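Local coordinates for period circadian protein homolog 2 (PDB 3GDI), which serves as a PERIOD protein of the mouse circadian clock, probably acting in transcriptional regulation through protein interactions of its tandem PAS domains, at residues A[26-38]-A[57-69]. Residues are numbered along the deposited sequence; the frame is centred on the assembly and turned at random.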
loop_
_atom_site.group_PDB
_atom_site.type_symbol
_atom_site.label_atom_id
_atom_site.label_comp_id
_atom_site.label_asym_id
_atom_site.label_seq_id
_atom_site.Cartn_x
_atom_site.Cartn_y
_atom_site.Cartn_z
ATOM N N MET A 26 -11.289 14.237 22.018
ATOM C CA MET A 26 -11.703 14.351 20.624
ATOM C C MET A 26 -11.906 15.793 20.172
ATOM O O MET A 26 -11.936 16.717 20.984
ATOM C CB MET A 26 -12.991 13.564 20.376
ATOM C CG MET A 26 -12.789 12.066 20.356
ATOM S SD MET A 26 -14.228 11.177 19.733
ATOM C CE MET A 26 -13.869 11.140 17.967
ATOM N N PHE A 27 -12.024 15.977 18.863
ATOM C CA PHE A 27 -12.254 17.291 18.288
ATOM C C PHE A 27 -12.617 17.135 16.825
ATOM O O PHE A 27 -12.285 16.133 16.198
ATOM C CB PHE A 27 -11.026 18.207 18.446
ATOM C CG PHE A 27 -9.878 17.892 17.514
ATOM C CD1 PHE A 27 -8.868 17.015 17.897
ATOM C CD2 PHE A 27 -9.789 18.501 16.264
ATOM C CE1 PHE A 27 -7.786 16.755 17.049
ATOM C CE2 PHE A 27 -8.712 18.244 15.412
ATOM C CZ PHE A 27 -7.711 17.372 15.805
ATOM N N ALA A 28 -13.322 18.120 16.289
ATOM C CA ALA A 28 -13.734 18.084 14.895
ATOM C C ALA A 28 -13.094 19.240 14.145
ATOM O O ALA A 28 -12.759 20.265 14.739
ATOM C CB ALA A 28 -15.250 18.172 14.795
ATOM N N VAL A 29 -12.922 19.067 12.839
ATOM C CA VAL A 29 -12.323 20.098 12.008
ATOM C C VAL A 29 -12.753 19.938 10.556
ATOM O O VAL A 29 -12.781 18.829 10.024
ATOM C CB VAL A 29 -10.781 20.047 12.091
ATOM C CG1 VAL A 29 -10.284 18.687 11.630
ATOM C CG2 VAL A 29 -10.177 21.146 11.238
ATOM N N ALA A 30 -13.106 21.055 9.928
ATOM C CA ALA A 30 -13.524 21.062 8.532
ATOM C C ALA A 30 -12.400 21.744 7.777
ATOM O O ALA A 30 -11.988 22.841 8.137
ATOM C CB ALA A 30 -14.822 21.841 8.373
ATOM N N VAL A 31 -11.910 21.096 6.727
ATOM C CA VAL A 31 -10.799 21.634 5.956
ATOM C C VAL A 31 -11.112 21.802 4.477
ATOM O O VAL A 31 -11.493 20.847 3.805
ATOM C CB VAL A 31 -9.564 20.720 6.106
ATOM C CG1 VAL A 31 -8.431 21.196 5.218
ATOM C CG2 VAL A 31 -9.129 20.697 7.550
ATOM N N SER A 32 -10.940 23.021 3.975
ATOM C CA SER A 32 -11.192 23.312 2.572
ATOM C C SER A 32 -10.434 22.326 1.711
ATOM O O SER A 32 -9.217 22.220 1.817
ATOM C CB SER A 32 -10.732 24.726 2.228
ATOM O OG SER A 32 -10.713 24.918 0.821
ATOM N N LEU A 33 -11.153 21.616 0.849
ATOM C CA LEU A 33 -10.527 20.634 -0.025
ATOM C C LEU A 33 -9.668 21.314 -1.095
ATOM O O LEU A 33 -8.872 20.665 -1.772
ATOM C CB LEU A 33 -11.600 19.763 -0.684
ATOM C CG LEU A 33 -11.137 18.383 -1.156
ATOM C CD1 LEU A 33 -10.654 17.562 0.038
ATOM C CD2 LEU A 33 -12.285 17.680 -1.860
ATOM N N VAL A 34 -9.828 22.628 -1.229
ATOM C CA VAL A 34 -9.077 23.404 -2.210
ATOM C C VAL A 34 -7.958 24.207 -1.540
ATOM O O VAL A 34 -6.813 24.184 -1.992
ATOM C CB VAL A 34 -10.013 24.388 -2.970
ATOM C CG1 VAL A 34 -9.234 25.133 -4.042
ATOM C CG2 VAL A 34 -11.181 23.627 -3.593
ATOM N N SER A 35 -8.302 24.903 -0.459
ATOM C CA SER A 35 -7.352 25.732 0.291
ATOM C C SER A 35 -6.424 24.958 1.220
ATOM O O SER A 35 -5.209 25.146 1.206
ATOM C CB SER A 35 -8.108 26.763 1.138
ATOM O OG SER A 35 -8.812 27.698 0.339
ATOM N N GLY A 36 -7.011 24.086 2.031
ATOM C CA GLY A 36 -6.233 23.337 2.993
ATOM C C GLY A 36 -6.433 24.103 4.282
ATOM O O GLY A 36 -5.960 23.711 5.344
ATOM N N LYS A 37 -7.161 25.213 4.160
ATOM C CA LYS A 37 -7.478 26.101 5.276
ATOM C C LYS A 37 -8.488 25.461 6.221
ATOM O O LYS A 37 -9.368 24.720 5.790
ATOM C CB LYS A 37 -8.076 27.413 4.755
ATOM C CG LYS A 37 -7.174 28.247 3.854
ATOM C CD LYS A 37 -6.139 29.048 4.635
ATOM C CE LYS A 37 -5.371 29.979 3.703
ATOM N NZ LYS A 37 -4.273 30.725 4.384
ATOM N N ILE A 38 -8.362 25.757 7.510
ATOM C CA ILE A 38 -9.287 25.231 8.504
ATOM C C ILE A 38 -10.536 26.106 8.496
ATOM O O ILE A 38 -10.547 27.178 9.098
ATOM C CB ILE A 38 -8.670 25.263 9.921
ATOM C CG1 ILE A 38 -7.491 24.293 9.998
ATOM C CG2 ILE A 38 -9.713 24.896 10.958
ATOM C CD1 ILE A 38 -6.835 24.255 11.356
ATOM N N SER A 57 -5.640 29.762 15.859
ATOM C CA SER A 57 -4.910 29.142 14.755
ATOM C C SER A 57 -5.386 29.667 13.394
ATOM O O SER A 57 -4.904 30.695 12.914
ATOM C CB SER A 57 -5.073 27.622 14.817
ATOM O OG SER A 57 -6.438 27.251 14.751
ATOM N N ASP A 58 -6.325 28.951 12.779
ATOM C CA ASP A 58 -6.889 29.329 11.480
ATOM C C ASP A 58 -5.861 29.461 10.352
ATOM O O ASP A 58 -5.468 30.573 9.980
ATOM C CB ASP A 58 -7.675 30.641 11.605
ATOM C CG ASP A 58 -8.580 30.896 10.407
ATOM O OD1 ASP A 58 -8.059 30.994 9.273
ATOM O OD2 ASP A 58 -9.813 30.994 10.603
ATOM N N ALA A 59 -5.445 28.314 9.812
ATOM C CA ALA A 59 -4.471 28.232 8.717
ATOM C C ALA A 59 -4.674 26.894 8.014
ATOM O O ALA A 59 -5.770 26.332 8.040
ATOM C CB ALA A 59 -3.063 28.309 9.268
ATOM N N LYS A 60 -3.631 26.379 7.377
ATOM C CA LYS A 60 -3.758 25.082 6.727
ATOM C C LYS A 60 -3.613 24.018 7.822
ATOM O O LYS A 60 -2.668 24.051 8.606
ATOM C CB LYS A 60 -2.681 24.896 5.653
ATOM C CG LYS A 60 -2.746 25.919 4.522
ATOM C CD LYS A 60 -1.926 25.485 3.307
ATOM C CE LYS A 60 -0.486 25.143 3.670
ATOM N NZ LYS A 60 0.266 24.597 2.498
ATOM N N PHE A 61 -4.560 23.090 7.893
ATOM C CA PHE A 61 -4.503 22.049 8.915
ATOM C C PHE A 61 -3.227 21.218 8.838
ATOM O O PHE A 61 -2.690 20.818 9.866
ATOM C CB PHE A 61 -5.703 21.115 8.808
ATOM C CG PHE A 61 -5.752 20.068 9.889
ATOM C CD1 PHE A 61 -5.949 20.429 11.217
ATOM C CD2 PHE A 61 -5.614 18.718 9.580
ATOM C CE1 PHE A 61 -6.013 19.457 12.226
ATOM C CE2 PHE A 61 -5.675 17.746 10.571
ATOM C CZ PHE A 61 -5.877 18.113 11.900
ATOM N N VAL A 62 -2.735 20.953 7.635
ATOM C CA VAL A 62 -1.528 20.141 7.522
ATOM C C VAL A 62 -0.329 20.731 8.252
ATOM O O VAL A 62 0.563 19.997 8.670
ATOM C CB VAL A 62 -1.137 19.859 6.037
ATOM C CG1 VAL A 62 -2.123 18.890 5.426
ATOM C CG2 VAL A 62 -1.094 21.146 5.237
ATOM N N GLU A 63 -0.308 22.045 8.432
ATOM C CA GLU A 63 0.820 22.677 9.108
ATOM C C GLU A 63 0.982 22.260 10.572
ATOM O O GLU A 63 2.049 22.455 11.151
ATOM C CB GLU A 63 0.717 24.199 8.991
ATOM C CG GLU A 63 0.291 24.635 7.603
ATOM C CD GLU A 63 0.528 26.102 7.329
ATOM O OE1 GLU A 63 1.655 26.442 6.905
ATOM O OE2 GLU A 63 -0.410 26.909 7.536
ATOM N N PHE A 64 -0.064 21.680 11.163
ATOM C CA PHE A 64 -0.013 21.221 12.558
ATOM C C PHE A 64 0.206 19.712 12.681
ATOM O O PHE A 64 0.037 19.146 13.758
ATOM C CB PHE A 64 -1.299 21.581 13.301
ATOM C CG PHE A 64 -1.675 23.017 13.191
ATOM C CD1 PHE A 64 -2.612 23.429 12.251
ATOM C CD2 PHE A 64 -1.045 23.974 13.981
ATOM C CE1 PHE A 64 -2.911 24.774 12.093
ATOM C CE2 PHE A 64 -1.337 25.321 13.830
ATOM C CZ PHE A 64 -2.271 25.722 12.882
ATOM N N LEU A 65 0.573 19.071 11.575
ATOM C CA LEU A 65 0.820 17.631 11.529
ATOM C C LEU A 65 2.317 17.340 11.478
ATOM O O LEU A 65 3.113 18.186 11.070
ATOM C CB LEU A 65 0.186 17.027 10.271
ATOM C CG LEU A 65 -1.258 16.536 10.188
ATOM C CD1 LEU A 65 -2.094 17.125 11.297
ATOM C CD2 LEU A 65 -1.804 16.890 8.810
ATOM N N ALA A 66 2.703 16.143 11.896
ATOM C CA ALA A 66 4.100 15.765 11.818
ATOM C C ALA A 66 4.383 15.870 10.317
ATOM O O ALA A 66 3.542 15.499 9.494
ATOM C CB ALA A 66 4.281 14.339 12.297
ATOM N N PRO A 67 5.556 16.395 9.939
ATOM C CA PRO A 67 5.878 16.525 8.511
ATOM C C PRO A 67 5.771 15.228 7.705
ATOM O O PRO A 67 5.458 15.260 6.517
ATOM C CB PRO A 67 7.295 17.098 8.530
ATOM C CG PRO A 67 7.282 17.949 9.783
ATOM C CD PRO A 67 6.603 17.017 10.770
ATOM N N HIS A 68 6.025 14.092 8.347
ATOM C CA HIS A 68 5.935 12.802 7.669
ATOM C C HIS A 68 4.496 12.357 7.449
ATOM O O HIS A 68 4.220 11.563 6.555
ATOM C CB HIS A 68 6.644 11.707 8.471
ATOM C CG HIS A 68 8.122 11.631 8.238
ATOM N ND1 HIS A 68 9.012 12.539 8.769
ATOM C CD2 HIS A 68 8.863 10.748 7.528
ATOM C CE1 HIS A 68 10.239 12.218 8.398
ATOM N NE2 HIS A 68 10.176 11.135 7.645
ATOM N N ASP A 69 3.577 12.861 8.269
ATOM C CA ASP A 69 2.181 12.466 8.163
ATOM C C ASP A 69 1.358 13.286 7.183
ATOM O O ASP A 69 0.220 12.932 6.871
ATOM C CB ASP A 69 1.531 12.489 9.545
ATOM C CG ASP A 69 2.240 11.579 10.534
ATOM O OD1 ASP A 69 2.622 10.458 10.129
ATOM O OD2 ASP A 69 2.408 11.973 11.714
HETATM O O HOH W 1 -4.428 21.526 5.254
#
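I38 and F61 hold the centre of this contact, where the turn leading into strand 38-41 meets the short 3-10 segment 61-63. Two backbone hydrogen bonds join the segments here: I38 N donates to A59 O at 2.7 Å and F61 N to G36 O at 3.0 Å, a single bridge pairing K37 with K60. Both bonds are somewhat bent at the hydrogen. G36 O also accepts from a water that in turn takes the N-H of V62, and K60 CA approaches it as well, so one carbonyl takes two hydrogen bonds and a CA-H...O contact at the start of the 3-10 turn.

Beside this polar seam the F61 ring, with CG anti to the backbone N (chi1 -176°), reaches toward V29 and V31 of strand 26-31. V31 CG2 presses on F61 CB at 3.7 Å, and V29 CG1 lies over one ring face. I38 CD1 arrives in plane at the ring edge, 3.9 Å from F61 CD1. Extended along chi2, the same I38 methyl also reaches F64 CE1 at 4.0 Å. F61 CE1 in turn meets the edge of the F27 ring, which stacks edge-to-face on F123. With I38 cut back to an alanine, F61 CB and the ring edge, together with F64, would probably lose the chain packed against them, opening a gap beside the bridged backbones.

The solvent side is looser. K37 and D58 turn outward, K37 NZ remaining 6.2 Å from D58 OD1, while K60 lays its aliphatic chain along G36, its CD 3.9 Å from S35 O. Backbone hydrogen bonds thus fix the register of this PAS-A edge, and apolar contacts around F61 seat the loop against the sheet; the lysines add aliphatic cover at the rim, while no salt bridge joins the two segments.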